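Local coordinates for protein D-galactonate dehydratase family member SEN1436 (Salmonella enterica subsp. enterica serovar Enteritidis, PDB 3TW9) that catalyses, with low activity in vitro, the magnesium-dependent dehydration of D-gluconate to 2-dehydro-3-deoxy-D-gluconate, as a member of the enolase-related mandelate racemase/muconate lactonizing enzyme family, at residues C[258-261]-C[262-266]; C[218-221]-C[222-225]; C[334-337]-C[338-342]; C[93-96]-C[97-101]. All coordinates share one frame; numbering follows the deposited sequence.

Contact 1: C[258-261]-C[262-266]; sequences AINL and AKTLE
Leu261 O is gripped twice: Thr264 OG1 donates to it over 2.8 Å and Leu265 N over 3.0 Å. Both bonds belong to helix 255-265, the helix of a beta-alpha-beta unit between strands 244-248 and 272-274 of the barrel domain. The two donors come from different directions. The amide lies almost in line with the carbonyl, though its own N-H...O angle is only 136°, whereas the hydroxyl comes in from the side, at a C=O...O angle of 109°. Thr264 manages this by setting OG1 between its backbone N and carbonyl carbon (chi1 60°), which turns the hydroxyl back along the helix and puts CG2 3.2 Å from Asn260 O. Earlier in the helix, Ala262 N to Ala258 O and Lys263 N to Ile259 O are straighter i to i+4 bonds. Lys263 runs its CG past Ile259 O at 3.4 Å, but its NZ goes on to Gln291. On the buried side, Leu261 and Leu265 both reach Val228 of helix 221-239, while Ala262 and Leu265 rest on Leu273 of the following strand. Between the two leucines the touch is made by Leu261 CG against Leu265 CD1, at 3.9 Å.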
ATOM      1  N   ALA C 258      -2.663   7.403 -31.715  1.00 20.95           N
ATOM      2  CA  ALA C 258      -2.254   7.934 -30.398  1.00 20.09           C
ATOM      3  C   ALA C 258      -0.755   7.827 -30.166  1.00 21.70           C
ATOM      4  O   ALA C 258      -0.131   8.736 -29.574  1.00 19.51           O
ATOM      5  CB  ALA C 258      -3.016   7.266 -29.302  1.00 18.27           C
ATOM      6  N   ILE C 259      -0.174   6.720 -30.617  1.00 17.74           N
ATOM      7  CA  ILE C 259       1.284   6.517 -30.536  1.00 21.67           C
ATOM      8  C   ILE C 259       2.033   7.567 -31.363  1.00 21.58           C
ATOM      9  O   ILE C 259       2.964   8.210 -30.868  1.00 19.45           O
ATOM     10  CB  ILE C 259       1.702   5.077 -30.977  1.00 20.73           C
ATOM     11  CG1 ILE C 259       1.087   4.064 -30.004  1.00 18.06           C
ATOM     12  CG2 ILE C 259       3.267   4.929 -31.091  1.00 21.94           C
ATOM     13  CD1 ILE C 259       1.303   2.558 -30.365  1.00 19.98           C
ATOM     14  N   ASN C 260       1.586   7.778 -32.608  1.00 20.59           N
ATOM     15  CA  ASN C 260       2.178   8.814 -33.420  1.00 22.03           C
ATOM     16  C   ASN C 260       2.019  10.218 -32.810  1.00 21.38           C
ATOM     17  O   ASN C 260       2.946  11.031 -32.867  1.00 24.65           O
ATOM     18  CB  ASN C 260       1.603   8.771 -34.830  1.00 23.20           C
ATOM     19  CG  ASN C 260       2.433   9.525 -35.799  1.00 29.98           C
ATOM     20  OD1 ASN C 260       3.519   9.086 -36.189  1.00 29.85           O
ATOM     21  ND2 ASN C 260       1.938  10.686 -36.201  1.00 27.01           N
ATOM     22  N   LEU C 261       0.882  10.467 -32.179  1.00 22.07           N
ATOM     23  CA  LEU C 261       0.604  11.752 -31.570  1.00 25.61           C
ATOM     24  C   LEU C 261       1.506  11.998 -30.348  1.00 27.52           C
ATOM     25  O   LEU C 261       2.084  13.081 -30.195  1.00 20.86           O
ATOM     26  CB  LEU C 261      -0.866  11.835 -31.173  1.00 23.98           C
ATOM     27  CG  LEU C 261      -1.351  13.152 -30.571  1.00 29.60           C
ATOM     28  CD1 LEU C 261      -1.201  14.334 -31.549  1.00 26.82           C
ATOM     29  CD2 LEU C 261      -2.795  12.991 -30.133  1.00 28.77           C
ATOM     30  N   ALA C 262       1.651  10.983 -29.506  1.00 19.62           N
ATOM     31  CA  ALA C 262       2.620  11.028 -28.396  1.00 19.12           C
ATOM     32  C   ALA C 262       4.025  11.419 -28.879  1.00 23.65           C
ATOM     33  O   ALA C 262       4.683  12.295 -28.311  1.00 19.62           O
ATOM     34  CB  ALA C 262       2.657   9.668 -27.665  1.00 17.88           C
ATOM     35  N   LYS C 263       4.469  10.784 -29.943  1.00 19.63           N
ATOM     36  CA  LYS C 263       5.774  11.106 -30.530  1.00 22.92           C
ATOM     37  C   LYS C 263       5.856  12.541 -31.057  1.00 22.86           C
ATOM     38  O   LYS C 263       6.843  13.239 -30.796  1.00 23.46           O
ATOM     39  CB  LYS C 263       6.153  10.106 -31.628  1.00 22.33           C
ATOM     40  CG  LYS C 263       6.361   8.665 -31.076  1.00 18.82           C
ATOM     41  CD  LYS C 263       6.521   7.638 -32.221  1.00 20.06           C
ATOM     42  CE  LYS C 263       7.833   7.802 -32.988  1.00 23.24           C
ATOM     43  NZ  LYS C 263       8.049   6.702 -33.978  1.00 22.69           N
ATOM     44  N   THR C 264       4.819  12.981 -31.757  1.00 20.57           N
ATOM     45  CA  THR C 264       4.813  14.349 -32.321  1.00 23.46           C
ATOM     46  C   THR C 264       4.764  15.449 -31.253  1.00 32.03           C
ATOM     47  O   THR C 264       5.222  16.566 -31.497  1.00 29.96           O
ATOM     48  CB  THR C 264       3.667  14.557 -33.339  1.00 26.47           C
ATOM     49  OG1 THR C 264       2.398  14.348 -32.713  1.00 40.01           O
ATOM     50  CG2 THR C 264       3.818  13.591 -34.496  1.00 23.46           C
ATOM     51  N   LEU C 265       4.233  15.113 -30.076  1.00 22.99           N
ATOM     52  CA  LEU C 265       4.075  16.072 -28.963  1.00 23.95           C
ATOM     53  C   LEU C 265       5.239  16.090 -27.990  1.00 25.74           C
ATOM     54  O   LEU C 265       5.254  16.914 -27.077  1.00 25.35           O
ATOM     55  CB  LEU C 265       2.781  15.811 -28.204  1.00 22.48           C
ATOM     56  CG  LEU C 265       1.460  16.011 -28.977  1.00 22.37           C
ATOM     57  CD1 LEU C 265       0.286  15.680 -28.112  1.00 26.97           C
ATOM     58  CD2 LEU C 265       1.324  17.448 -29.517  1.00 26.45           C
ATOM     59  N   GLU C 266       6.199  15.175 -28.164  1.00 20.47           N
ATOM     60  CA  GLU C 266       7.434  15.163 -27.348  1.00 22.99           C
ATOM     61  C   GLU C 266       8.123  16.514 -27.205  1.00 25.26           C
ATOM     62  O   GLU C 266       8.455  16.912 -26.100  1.00 24.20           O
ATOM     63  CB  GLU C 266       8.440  14.144 -27.891  1.00 23.16           C
ATOM     64  CG  GLU C 266       8.236  12.790 -27.283  1.00 25.30           C
ATOM     65  CD  GLU C 266       9.125  11.700 -27.834  1.00 24.52           C
ATOM     66  OE1 GLU C 266      10.315  11.928 -28.160  1.00 25.13           O
ATOM     67  OE2 GLU C 266       8.601  10.579 -27.923  1.00 22.19           O
TER

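Contact 2: C[218-221]-C[222-225]; sequences YFDP and DAYA
Phe219 pushes the far end of its ring against the root of the Tyr224 side chain, CZ lying 3.3 Å from Tyr224 CB and 3.5 Å from Tyr224 CG. The two rings are inclined at 48° to each other, with centroids 5.6 Å apart, an oblique pairing in which Tyr224 CD1 lies at the edge of the Phe219 ring, in its plane. Phe219 reaches this far because its CG stands opposite its backbone N (chi1 178°), which carries the ring forward over the first turn of helix 221-239, a helix of the barrel domain. Tyr224 directs its own ring inward, to Leu261 of the next helix and close to the magnesium ligand Asp248, and its OH is hydrogen-bonded to His247. Arg252 forms a cation-pi contact with the same ring.

Beside the aromatic pair, Asp220 is the N-cap of the helix. Its OD1 accepts a straight bond from Ala223 N (3.0 Å, 176°) that arrives well above the carboxylate plane, and a weak one from Asp222 N. The other oxygen, OD2, accepts from the backbone N of Lys207. Behind the cap, Asp220 O receives Tyr224 N and Pro221 O receives Ala225 N, so the regular helical bonding begins at once.

Asp222 OD2 lies 4.4 Å from Asp220 OD1, and one water bridges them, giving a hydrogen to Asp220 OD1 at 2.7 Å and to Asp222 OD2 at 2.6 Å. The two acids would be expected to repel each other, but the shared water and the amides at the helix start, where the positive end of the helix dipole lies, probably make both negative charges tolerable.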
ATOM      1  N   TYR C 218     -20.923  13.994 -33.942  1.00 25.44           N
ATOM      2  CA  TYR C 218     -19.916  13.610 -34.924  1.00 25.68           C
ATOM      3  C   TYR C 218     -18.549  14.184 -34.634  1.00 27.34           C
ATOM      4  O   TYR C 218     -18.423  15.326 -34.187  1.00 29.17           O
ATOM      5  CB  TYR C 218     -20.381  13.908 -36.355  1.00 29.32           C
ATOM      6  CG  TYR C 218     -21.307  12.829 -36.843  1.00 25.15           C
ATOM      7  CD1 TYR C 218     -22.595  12.716 -36.333  1.00 22.87           C
ATOM      8  CD2 TYR C 218     -20.884  11.898 -37.802  1.00 19.99           C
ATOM      9  CE1 TYR C 218     -23.462  11.687 -36.747  1.00 25.98           C
ATOM     10  CE2 TYR C 218     -21.737  10.869 -38.228  1.00 19.43           C
ATOM     11  CZ  TYR C 218     -23.035  10.785 -37.698  1.00 21.20           C
ATOM     12  OH  TYR C 218     -23.891   9.774 -38.103  1.00 26.79           O
ATOM     13  N   PHE C 219     -17.524  13.368 -34.859  1.00 26.66           N
ATOM     14  CA  PHE C 219     -16.155  13.780 -34.598  1.00 23.69           C
ATOM     15  C   PHE C 219     -15.237  13.145 -35.620  1.00 31.99           C
ATOM     16  O   PHE C 219     -15.425  11.987 -35.979  1.00 32.51           O
ATOM     17  CB  PHE C 219     -15.766  13.327 -33.185  1.00 29.95           C
ATOM     18  CG  PHE C 219     -14.354  13.657 -32.791  1.00 49.65           C
ATOM     19  CD1 PHE C 219     -13.973  14.987 -32.550  1.00 53.68           C
ATOM     20  CD2 PHE C 219     -13.413  12.639 -32.620  1.00 43.34           C
ATOM     21  CE1 PHE C 219     -12.680  15.312 -32.168  1.00 33.73           C
ATOM     22  CE2 PHE C 219     -12.103  12.949 -32.230  1.00 41.09           C
ATOM     23  CZ  PHE C 219     -11.747  14.282 -31.995  1.00 46.18           C
ATOM     24  N   ASP C 220     -14.242  13.898 -36.074  1.00 22.13           N
ATOM     25  CA  ASP C 220     -13.273  13.394 -37.033  1.00 24.70           C
ATOM     26  C   ASP C 220     -11.936  13.167 -36.335  1.00 22.68           C
ATOM     27  O   ASP C 220     -11.184  14.124 -36.105  1.00 22.09           O
ATOM     28  CB  ASP C 220     -13.094  14.371 -38.190  1.00 24.00           C
ATOM     29  CG  ASP C 220     -12.243  13.800 -39.313  1.00 25.89           C
ATOM     30  OD1 ASP C 220     -11.315  13.006 -39.065  1.00 27.19           O
ATOM     31  OD2 ASP C 220     -12.491  14.147 -40.472  1.00 34.32           O
ATOM     32  N   PRO C 221     -11.621  11.894 -36.017  1.00 26.21           N
ATOM     33  CA  PRO C 221     -10.416  11.603 -35.227  1.00 22.23           C
ATOM     34  C   PRO C 221      -9.117  11.892 -35.966  1.00 22.06           C
ATOM     35  O   PRO C 221      -8.112  12.208 -35.334  1.00 26.53           O
ATOM     36  CB  PRO C 221     -10.537  10.098 -34.935  1.00 28.34           C
ATOM     37  CG  PRO C 221     -11.434   9.568 -36.010  1.00 25.91           C
ATOM     38  CD  PRO C 221     -12.384  10.674 -36.341  1.00 26.25           C
ATOM     39  N   ASP C 222      -9.137  11.785 -37.290  1.00 25.84           N
ATOM     40  CA  ASP C 222      -7.937  12.034 -38.082  1.00 30.88           C
ATOM     41  C   ASP C 222      -7.649  13.531 -38.220  1.00 27.56           C
ATOM     42  O   ASP C 222      -6.498  13.959 -38.077  1.00 28.11           O
ATOM     43  CB  ASP C 222      -8.023  11.335 -39.431  1.00 30.16           C
ATOM     44  CG  ASP C 222      -7.987   9.818 -39.296  1.00 47.13           C
ATOM     45  OD1 ASP C 222      -6.884   9.246 -39.160  1.00 63.45           O
ATOM     46  OD2 ASP C 222      -9.064   9.194 -39.321  1.00 45.75           O
ATOM     47  N   ALA C 223      -8.688  14.336 -38.457  1.00 23.55           N
ATOM     48  CA  ALA C 223      -8.539  15.802 -38.436  1.00 24.25           C
ATOM     49  C   ALA C 223      -8.006  16.257 -37.078  1.00 28.65           C
ATOM     50  O   ALA C 223      -7.077  17.064 -37.007  1.00 28.01           O
ATOM     51  CB  ALA C 223      -9.876  16.500 -38.737  1.00 27.12           C
ATOM     52  N   TYR C 224      -8.571  15.684 -36.014  1.00 24.11           N
ATOM     53  CA  TYR C 224      -8.179  16.005 -34.637  1.00 21.16           C
ATOM     54  C   TYR C 224      -6.691  15.745 -34.432  1.00 29.20           C
ATOM     55  O   TYR C 224      -5.948  16.619 -33.950  1.00 28.41           O
ATOM     56  CB  TYR C 224      -9.038  15.201 -33.639  1.00 24.35           C
ATOM     57  CG  TYR C 224      -8.364  14.980 -32.295  1.00 20.97           C
ATOM     58  CD1 TYR C 224      -8.220  16.027 -31.370  1.00 26.54           C
ATOM     59  CD2 TYR C 224      -7.826  13.723 -31.964  1.00 24.35           C
ATOM     60  CE1 TYR C 224      -7.574  15.828 -30.152  1.00 20.89           C
ATOM     61  CE2 TYR C 224      -7.173  13.517 -30.758  1.00 22.09           C
ATOM     62  CZ  TYR C 224      -7.041  14.572 -29.855  1.00 25.32           C
ATOM     63  OH  TYR C 224      -6.404  14.361 -28.643  1.00 24.26           O
ATOM     64  N   ALA C 225      -6.252  14.542 -34.803  1.00 21.53           N
ATOM     65  CA  ALA C 225      -4.902  14.095 -34.475  1.00 23.68           C
ATOM     66  C   ALA C 225      -3.845  14.888 -35.247  1.00 35.12           C
ATOM     67  O   ALA C 225      -2.737  15.119 -34.746  1.00 31.79           O
ATOM     68  CB  ALA C 225      -4.763  12.635 -34.767  1.00 23.44           C
TER
HETATM   69  O   HOH W   1     -11.284  10.465 -39.993  1.00 40.31           O

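Contact 3: C[334-337]-C[338-342]; sequences RKLA and VYSEL
The guanidinium of Arg334 carries Val338 CG2 over one face, 4.0 Å above its plane and shifted toward the rim; the methyl is 4.1 Å from Arg334 CZ. Bends at chi2 and chi3 fold the arginine forward along helix 330-342 to meet the valine one turn on. The Tyr339 ring points into the subunit interface, where Trp308 meets it edge-to-face, Tyr339 of the second subunit stacks on it and its OH bonds to Asp313.

Ser340 hands two hydrogens to one acceptor. Its N (2.8 Å) and its OG (2.9 Å) reach Leu336 O from opposite faces of the carbonyl plane, the hydroxyl 36° out of it. The serine rotamer (chi1 -65°, OG beside the backbone N) turns the hydroxyl back to that carbonyl. Leu336 CD1 then lies 3.9 Å from Ser340 OG, and both residues pack on Ile320 of the preceding strand and Ile312 of helix 305-313. Lys335 NZ pairs with Glu94 and with Glu341 of the second subunit, and Glu341 with Lys335 of that subunit. One side of the helix thus packs inward and another meets the partner subunit; this is the helix of the beta-alpha-beta unit between strands 319-320 and 346-347 of the enolase-type barrel.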
ATOM      1  N   ARG C 334      -5.851   3.965  -1.917  1.00 19.51           N
ATOM      2  CA  ARG C 334      -4.631   4.019  -1.123  1.00 19.24           C
ATOM      3  C   ARG C 334      -3.677   2.886  -1.515  1.00 24.59           C
ATOM      4  O   ARG C 334      -2.467   3.108  -1.683  1.00 20.97           O
ATOM      5  CB  ARG C 334      -4.978   3.929   0.374  1.00 27.76           C
ATOM      6  CG  ARG C 334      -4.260   4.924   1.229  1.00 44.69           C
ATOM      7  CD  ARG C 334      -2.876   4.472   1.570  1.00 45.35           C
ATOM      8  NE  ARG C 334      -1.936   5.578   1.449  1.00 56.08           N
ATOM      9  CZ  ARG C 334      -0.817   5.715   2.156  1.00 50.57           C
ATOM     10  NH1 ARG C 334      -0.462   4.821   3.070  1.00 54.64           N
ATOM     11  NH2 ARG C 334      -0.052   6.771   1.940  1.00 48.37           N
ATOM     12  N   LYS C 335      -4.223   1.689  -1.688  1.00 17.07           N
ATOM     13  CA  LYS C 335      -3.420   0.521  -2.091  1.00 21.93           C
ATOM     14  C   LYS C 335      -2.821   0.745  -3.461  1.00 16.37           C
ATOM     15  O   LYS C 335      -1.645   0.427  -3.681  1.00 18.21           O
ATOM     16  CB  LYS C 335      -4.235  -0.771  -2.054  1.00 21.10           C
ATOM     17  CG  LYS C 335      -4.599  -1.165  -0.652  1.00 24.14           C
ATOM     18  CD  LYS C 335      -5.333  -2.477  -0.651  1.00 21.65           C
ATOM     19  CE  LYS C 335      -5.868  -2.738   0.750  1.00 24.12           C
ATOM     20  NZ  LYS C 335      -6.946  -3.769   0.688  1.00 25.92           N
ATOM     21  N   LEU C 336      -3.618   1.347  -4.352  1.00 17.64           N
ATOM     22  CA  LEU C 336      -3.185   1.610  -5.711  1.00 17.00           C
ATOM     23  C   LEU C 336      -2.099   2.705  -5.719  1.00 20.43           C
ATOM     24  O   LEU C 336      -1.120   2.603  -6.445  1.00 17.63           O
ATOM     25  CB  LEU C 336      -4.399   2.026  -6.544  1.00 18.51           C
ATOM     26  CG  LEU C 336      -4.202   2.577  -7.960  1.00 21.12           C
ATOM     27  CD1 LEU C 336      -3.330   1.648  -8.808  1.00 18.28           C
ATOM     28  CD2 LEU C 336      -5.581   2.713  -8.570  1.00 17.97           C
ATOM     29  N   ALA C 337      -2.283   3.737  -4.899  1.00 17.74           N
ATOM     30  CA  ALA C 337      -1.288   4.820  -4.755  1.00 20.49           C
ATOM     31  C   ALA C 337       0.061   4.239  -4.312  1.00 20.22           C
ATOM     32  O   ALA C 337       1.103   4.573  -4.860  1.00 16.19           O
ATOM     33  CB  ALA C 337      -1.776   5.842  -3.723  1.00 22.06           C
ATOM     34  N   VAL C 338       0.013   3.342  -3.334  1.00 17.25           N
ATOM     35  CA  VAL C 338       1.203   2.623  -2.845  1.00 14.29           C
ATOM     36  C   VAL C 338       1.811   1.699  -3.913  1.00 16.74           C
ATOM     37  O   VAL C 338       3.030   1.685  -4.105  1.00 18.09           O
ATOM     38  CB  VAL C 338       0.877   1.816  -1.536  1.00 21.73           C
ATOM     39  CG1 VAL C 338       1.982   0.807  -1.224  1.00 26.61           C
ATOM     40  CG2 VAL C 338       0.636   2.762  -0.348  1.00 21.18           C
ATOM     41  N   TYR C 339       0.971   0.959  -4.644  1.00 16.29           N
ATOM     42  CA  TYR C 339       1.475   0.055  -5.699  1.00 18.59           C
ATOM     43  C   TYR C 339       2.177   0.920  -6.773  1.00 19.40           C
ATOM     44  O   TYR C 339       3.263   0.613  -7.211  1.00 18.59           O
ATOM     45  CB  TYR C 339       0.311  -0.768  -6.312  1.00 17.10           C
ATOM     46  CG  TYR C 339       0.786  -2.036  -7.015  1.00 17.20           C
ATOM     47  CD1 TYR C 339       0.900  -3.211  -6.314  1.00 20.65           C
ATOM     48  CD2 TYR C 339       1.124  -2.034  -8.373  1.00 18.31           C
ATOM     49  CE1 TYR C 339       1.361  -4.372  -6.918  1.00 20.57           C
ATOM     50  CE2 TYR C 339       1.576  -3.205  -9.009  1.00 21.48           C
ATOM     51  CZ  TYR C 339       1.678  -4.375  -8.255  1.00 23.38           C
ATOM     52  OH  TYR C 339       2.140  -5.561  -8.803  1.00 19.38           O
ATOM     53  N   SER C 340       1.564   2.050  -7.100  1.00 16.85           N
ATOM     54  CA  SER C 340       2.151   3.058  -7.989  1.00 15.85           C
ATOM     55  C   SER C 340       3.491   3.615  -7.470  1.00 15.07           C
ATOM     56  O   SER C 340       4.487   3.673  -8.232  1.00 19.20           O
ATOM     57  CB  SER C 340       1.110   4.149  -8.244  1.00 20.71           C
ATOM     58  OG  SER C 340       0.025   3.579  -8.965  1.00 19.81           O
ATOM     59  N   GLU C 341       3.554   3.928  -6.178  1.00 18.57           N
ATOM     60  CA  GLU C 341       4.766   4.502  -5.541  1.00 20.26           C
ATOM     61  C   GLU C 341       6.017   3.647  -5.726  1.00 17.13           C
ATOM     62  O   GLU C 341       7.093   4.163  -6.089  1.00 19.75           O
ATOM     63  CB  GLU C 341       4.515   4.690  -4.039  1.00 21.24           C
ATOM     64  CG  GLU C 341       5.642   5.368  -3.297  1.00 18.65           C
ATOM     65  CD  GLU C 341       5.435   5.348  -1.808  1.00 32.81           C
ATOM     66  OE1 GLU C 341       4.281   5.124  -1.362  1.00 26.36           O
ATOM     67  OE2 GLU C 341       6.439   5.527  -1.084  1.00 29.04           O
ATOM     68  N   LEU C 342       5.858   2.341  -5.496  1.00 14.48           N
ATOM     69  CA  LEU C 342       6.983   1.417  -5.573  0.50 16.78           C
ATOM     70  C   LEU C 342       7.447   1.239  -7.016  1.00 16.07           C
ATOM     71  O   LEU C 342       8.592   0.854  -7.248  1.00 16.81           O
ATOM     72  CB  LEU C 342       6.648   0.076  -4.908  0.50 15.77           C
ATOM     73  CG  LEU C 342       6.541   0.287  -3.391  0.50 18.61           C
ATOM     74  CD1 LEU C 342       5.892  -0.899  -2.661  0.50 15.68           C
ATOM     75  CD2 LEU C 342       7.898   0.635  -2.797  0.50 17.11           C
TER

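Contact 4: C[93-96]-C[97-101]; sequences IEDI and WQSGV
Segments 93-96 and 97-101 form one unbroken helix, in which Trp97 N, Gln98 N, Ser99 N and Gly100 N each bond to the carbonyl four residues back. Along one side Glu94 and Gln98 run side by side and point the same way. Gln98 NE2 donates to Glu94 OE2 at 2.8 Å with an almost straight N-H (175°), the oxygen lying in the amide plane and the amide and carboxylate planes only 25° apart. Both chains bend at chi2, in opposite senses, which brings the two ends together. Glu94 OE2 has a second, charged partner in Lys335, so the amide and the ammonium share one oxygen, which probably keeps the carboxylate ionised.

One residue further on, Ser99 grips Asp95 O with both OG (2.7 Å) and N (2.9 Å), from opposite faces of the carbonyl plane. Trp97 sends its NE1 to Gly328 O, and Val101 CB sits over one face of the indole, toward its rim. Ile93 packs on Trp124 of helix 110-131 and Ile96 on Leu85 of helix 70-85. With its glutamate and tryptophan turned to the start of helix 330-342, the helix packs the N-terminal capping domain against the barrel domain, as in the two-domain build of the mandelate racemase/muconate lactonizing enzyme family.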
ATOM      1  N   ILE C  93     -12.690  -1.342   8.856  1.00 18.70           N
ATOM      2  CA  ILE C  93     -12.840  -0.842   7.496  1.00 22.53           C
ATOM      3  C   ILE C  93     -12.485  -1.867   6.444  1.00 18.33           C
ATOM      4  O   ILE C  93     -13.285  -2.133   5.527  1.00 21.29           O
ATOM      5  CB  ILE C  93     -12.023   0.448   7.273  1.00 22.11           C
ATOM      6  CG1 ILE C  93     -12.507   1.549   8.249  1.00 22.42           C
ATOM      7  CG2 ILE C  93     -12.188   0.947   5.851  1.00 20.79           C
ATOM      8  CD1 ILE C  93     -12.012   2.971   7.861  1.00 21.13           C
ATOM      9  N   GLU C  94     -11.309  -2.459   6.604  1.00 23.87           N
ATOM     10  CA  GLU C  94     -10.782  -3.440   5.648  1.00 18.22           C
ATOM     11  C   GLU C  94     -11.664  -4.689   5.609  1.00 19.54           C
ATOM     12  O   GLU C  94     -11.970  -5.192   4.545  1.00 20.57           O
ATOM     13  CB  GLU C  94      -9.357  -3.819   6.043  1.00 21.43           C
ATOM     14  CG  GLU C  94      -8.654  -4.681   4.995  1.00 24.32           C
ATOM     15  CD  GLU C  94      -8.378  -3.927   3.689  1.00 26.35           C
ATOM     16  OE1 GLU C  94      -7.779  -2.840   3.767  1.00 30.91           O
ATOM     17  OE2 GLU C  94      -8.739  -4.423   2.602  1.00 37.01           O
ATOM     18  N   ASP C  95     -12.100  -5.154   6.778  1.00 23.24           N
ATOM     19  CA  ASP C  95     -12.919  -6.379   6.829  1.00 24.19           C
ATOM     20  C   ASP C  95     -14.249  -6.153   6.143  1.00 19.93           C
ATOM     21  O   ASP C  95     -14.732  -7.024   5.412  1.00 21.93           O
ATOM     22  CB  ASP C  95     -13.146  -6.861   8.262  1.00 21.30           C
ATOM     23  CG  ASP C  95     -13.885  -8.202   8.315  1.00 28.49           C
ATOM     24  OD1 ASP C  95     -13.243  -9.237   8.029  1.00 22.50           O
ATOM     25  OD2 ASP C  95     -15.101  -8.212   8.642  1.00 25.50           O
ATOM     26  N   ILE C  96     -14.839  -4.980   6.382  1.00 23.70           N
ATOM     27  CA  ILE C  96     -16.043  -4.569   5.692  1.00 22.47           C
ATOM     28  C   ILE C  96     -15.821  -4.440   4.179  1.00 23.44           C
ATOM     29  O   ILE C  96     -16.669  -4.861   3.398  1.00 23.06           O
ATOM     30  CB  ILE C  96     -16.601  -3.249   6.288  1.00 24.22           C
ATOM     31  CG1 ILE C  96     -17.345  -3.568   7.590  1.00 21.58           C
ATOM     32  CG2 ILE C  96     -17.512  -2.537   5.296  1.00 26.16           C
ATOM     33  CD1 ILE C  96     -17.723  -2.341   8.444  1.00 20.98           C
ATOM     34  N   TRP C  97     -14.684  -3.878   3.781  1.00 19.83           N
ATOM     35  CA  TRP C  97     -14.383  -3.742   2.337  1.00 22.77           C
ATOM     36  C   TRP C  97     -14.235  -5.120   1.687  1.00 22.11           C
ATOM     37  O   TRP C  97     -14.860  -5.388   0.651  1.00 23.04           O
ATOM     38  CB  TRP C  97     -13.133  -2.887   2.056  1.00 21.62           C
ATOM     39  CG  TRP C  97     -13.115  -2.370   0.651  1.00 18.16           C
ATOM     40  CD1 TRP C  97     -13.638  -1.219   0.203  1.00 17.49           C
ATOM     41  CD2 TRP C  97     -12.581  -3.053  -0.508  1.00 17.00           C
ATOM     42  NE1 TRP C  97     -13.468  -1.107  -1.155  1.00 22.28           N
ATOM     43  CE2 TRP C  97     -12.808  -2.219  -1.618  1.00 20.63           C
ATOM     44  CE3 TRP C  97     -11.888  -4.269  -0.693  1.00 20.80           C
ATOM     45  CZ2 TRP C  97     -12.403  -2.561  -2.913  1.00 22.22           C
ATOM     46  CZ3 TRP C  97     -11.485  -4.613  -1.972  1.00 21.87           C
ATOM     47  CH2 TRP C  97     -11.733  -3.755  -3.071  1.00 22.43           C
ATOM     48  N   GLN C  98     -13.410  -5.963   2.299  1.00 26.78           N
ATOM     49  CA  GLN C  98     -13.114  -7.295   1.775  1.00 23.52           C
ATOM     50  C   GLN C  98     -14.347  -8.180   1.714  1.00 23.63           C
ATOM     51  O   GLN C  98     -14.545  -8.882   0.724  1.00 24.07           O
ATOM     52  CB  GLN C  98     -12.005  -7.990   2.577  1.00 21.41           C
ATOM     53  CG  GLN C  98     -10.595  -7.341   2.470  1.00 21.91           C
ATOM     54  CD  GLN C  98     -10.014  -7.391   1.065  1.00 32.42           C
ATOM     55  OE1 GLN C  98     -10.256  -8.332   0.310  1.00 41.33           O
ATOM     56  NE2 GLN C  98      -9.234  -6.377   0.714  1.00 28.85           N
ATOM     57  N   SER C  99     -15.177  -8.137   2.755  1.00 21.42           N
ATOM     58  CA  SER C  99     -16.439  -8.906   2.739  1.00 20.35           C
ATOM     59  C   SER C  99     -17.513  -8.279   1.851  1.00 23.53           C
ATOM     60  O   SER C  99     -18.275  -8.985   1.173  1.00 21.42           O
ATOM     61  CB  SER C  99     -16.969  -9.147   4.161  1.00 25.89           C
ATOM     62  OG  SER C  99     -17.194  -7.925   4.870  1.00 25.76           O
ATOM     63  N   GLY C 100     -17.610  -6.954   1.870  1.00 22.34           N
ATOM     64  CA  GLY C 100     -18.599  -6.266   1.078  1.00 17.22           C
ATOM     65  C   GLY C 100     -18.342  -6.402  -0.404  1.00 21.65           C
ATOM     66  O   GLY C 100     -19.276  -6.540  -1.159  1.00 19.65           O
ATOM     67  N   VAL C 101     -17.073  -6.402  -0.820  1.00 22.66           N
ATOM     68  CA  VAL C 101     -16.756  -6.451  -2.259  1.00 21.11           C
ATOM     69  C   VAL C 101     -17.222  -7.744  -2.931  1.00 23.38           C
ATOM     70  O   VAL C 101     -17.622  -7.735  -4.107  1.00 21.20           O
ATOM     71  CB  VAL C 101     -15.230  -6.119  -2.560  1.00 24.99           C
ATOM     72  CG1 VAL C 101     -14.309  -7.237  -2.189  1.00 23.56           C
ATOM     73  CG2 VAL C 101     -15.055  -5.743  -4.008  1.00 21.87           C
TER

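In the fold
The four contacts form two touching pairs. Contact 2 opens helix 221-239 and contact 1 lies on the next barrel helix; their centres are 15 Å apart and they meet where Leu261 CD1 packs against Ala225 O at 3.6 Å. Contacts 3 and 4, 19 Å between centres, are joined across the domain boundary by the salt bridge of Lys335 NZ to Glu94 OE2 at 2.7 Å, and both reach the second subunit. Contact 4 is 42 Å from contact 1, centre to centre, across the chain. Contact 2 comes nearest the magnesium site: the side chain of Tyr224 is about 7 Å from that of Asp248, a magnesium ligand. In contact 3, the side chain of Leu336 is about 9 Å from that of Arg321, a probable substrate-binding residue.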